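Side-chain contact in glutathione S-transferase omega-like 2 (Saccharomyces cerevisiae, PDB 5LKB), which acts as a one-cysteine thiol transferase on beta-hydroxyethyl disulfide, reduces dehydroascorbate with glutathione and reacts with glutathionyl-(hydro)quinones: residues A[323-327]-A[328-332]. Numbering follows the deposited sequence.
Sequences VRNLY and WNYDA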
# COMPACT_ATOMS: atom_id res chain seq x y z
N VAL A 323 -13.76 14.25 5.66
CA VAL A 323 -12.41 14.76 5.67
C VAL A 323 -12.20 15.70 4.48
O VAL A 323 -11.44 16.67 4.58
CB VAL A 323 -11.38 13.60 5.73
CG1 VAL A 323 -11.20 12.91 4.35
CG2 VAL A 323 -10.03 14.10 6.13
N ARG A 324 -12.85 15.40 3.35
CA ARG A 324 -12.78 16.29 2.20
C ARG A 324 -13.47 17.61 2.50
O ARG A 324 -12.96 18.66 2.09
CB ARG A 324 -13.39 15.64 0.95
CG ARG A 324 -12.46 14.59 0.39
CD ARG A 324 -13.08 13.95 -0.83
NE ARG A 324 -14.31 13.23 -0.53
CZ ARG A 324 -15.19 12.86 -1.46
NH1 ARG A 324 -14.99 13.19 -2.71
NH2 ARG A 324 -16.29 12.20 -1.10
N ASN A 325 -14.59 17.58 3.23
CA ASN A 325 -15.24 18.84 3.60
C ASN A 325 -14.30 19.70 4.43
O ASN A 325 -14.16 20.91 4.20
CB ASN A 325 -16.54 18.58 4.37
CG ASN A 325 -17.25 19.88 4.77
OD1 ASN A 325 -17.45 20.75 3.94
ND2 ASN A 325 -17.64 19.97 6.02
N LEU A 326 -13.62 19.09 5.42
CA LEU A 326 -12.68 19.85 6.26
C LEU A 326 -11.52 20.38 5.44
O LEU A 326 -11.16 21.56 5.53
CB LEU A 326 -12.22 19.02 7.44
CG LEU A 326 -13.29 18.62 8.43
CD1 LEU A 326 -12.74 17.71 9.48
CD2 LEU A 326 -13.95 19.84 9.09
N TYR A 327 -10.91 19.51 4.63
CA TYR A 327 -9.74 19.94 3.90
C TYR A 327 -10.07 21.06 2.93
O TYR A 327 -9.37 22.07 2.88
CB TYR A 327 -9.17 18.73 3.12
CG TYR A 327 -7.97 19.12 2.25
CD1 TYR A 327 -6.68 19.09 2.76
CD2 TYR A 327 -8.13 19.57 0.93
CE1 TYR A 327 -5.61 19.49 2.05
CE2 TYR A 327 -7.05 19.94 0.21
CZ TYR A 327 -5.80 19.93 0.77
OH TYR A 327 -4.72 20.27 0.03
N TRP A 328 -11.10 20.88 2.09
CA TRP A 328 -11.32 21.84 1.00
C TRP A 328 -12.01 23.10 1.45
O TRP A 328 -11.83 24.15 0.83
CB TRP A 328 -12.09 21.21 -0.15
CG TRP A 328 -11.32 20.11 -0.85
CD1 TRP A 328 -11.52 18.78 -0.73
CD2 TRP A 328 -10.24 20.27 -1.79
NE1 TRP A 328 -10.62 18.07 -1.53
CE2 TRP A 328 -9.81 18.96 -2.18
CE3 TRP A 328 -9.56 21.39 -2.31
CZ2 TRP A 328 -8.80 18.77 -3.12
CZ3 TRP A 328 -8.54 21.20 -3.22
CH2 TRP A 328 -8.17 19.90 -3.62
N ASN A 329 -12.83 22.99 2.49
CA ASN A 329 -13.74 24.07 2.82
C ASN A 329 -13.31 24.87 4.04
O ASN A 329 -13.92 25.91 4.33
CB ASN A 329 -15.19 23.60 2.97
CG ASN A 329 -15.77 23.18 1.64
OD1 ASN A 329 -15.49 23.84 0.63
ND2 ASN A 329 -16.52 22.09 1.61
N TYR A 330 -12.25 24.46 4.74
CA TYR A 330 -11.73 25.19 5.91
C TYR A 330 -10.25 25.46 5.71
O TYR A 330 -9.44 24.53 5.74
CB TYR A 330 -11.95 24.38 7.17
CG TYR A 330 -13.38 24.20 7.54
CD1 TYR A 330 -14.23 23.37 6.87
CD2 TYR A 330 -13.90 24.90 8.64
CE1 TYR A 330 -15.57 23.23 7.23
CE2 TYR A 330 -15.21 24.75 9.01
CZ TYR A 330 -16.04 23.95 8.33
OH TYR A 330 -17.37 23.81 8.70
N ASP A 331 -9.88 26.73 5.53
CA ASP A 331 -8.49 27.07 5.26
C ASP A 331 -7.55 26.62 6.38
O ASP A 331 -6.36 26.36 6.12
CB ASP A 331 -8.32 28.57 5.08
CG ASP A 331 -8.96 29.11 3.80
OD1 ASP A 331 -9.40 28.31 2.95
OD2 ASP A 331 -9.00 30.36 3.73
N ALA A 332 -8.02 26.60 7.64
CA ALA A 332 -7.14 26.19 8.76
C ALA A 332 -6.63 24.77 8.57
O ALA A 332 -5.57 24.45 9.08
CB ALA A 332 -7.88 26.24 10.09
O HOH W 1 -18.96 22.41 7.12
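The last turn of helix 317-329, in the C-terminal domain of this glutathione transferase, closes with Asn325 gripping Asn329 and Tyr327 set against Trp328. Asn329 ND2 gives Asn325 OD1 a nearly straight hydrogen bond of 2.8 Å, and the acceptor lies in the donor's amide plane although the two amides are turned 64° apart. An asparagine suits this place because its amide can accept and donate at once: while OD1 takes Asn329, ND2 gives a bond to a water that also hydrogen-bonds Tyr330 OH at 2.6 Å. With CG anti to the backbone N (chi1 177°), the Tyr327 ring presents its CD2 edge to the indole of Trp328 in a T-shaped stack, CD2 poised 3.4 Å above the indole plane. Tryptophan offers a broad face to this edge, and its NE1 donates a hydrogen bond to Arg368 O. Shortening Trp328 to an alanine is likely to leave the Tyr327 edge without a face and the Arg368 oxygen without this donor. The backbone bond from Trp328 N to Arg324 O keeps the helical pattern, whereas Tyr330 N reaches Leu326 O at 3.2 Å and 136°, as the chain leaves helical geometry at Tyr330, the N-cap of helix 331-334. Leu326 CD2 covers one face of the Tyr330 ring, offset toward the rim; one of leucine's two methyls can reach it. Beyond the turn, Tyr327 packs on Tyr291 of helix 285-304, and Ala332 rests against helix 47-58 of the thioredoxin-like domain.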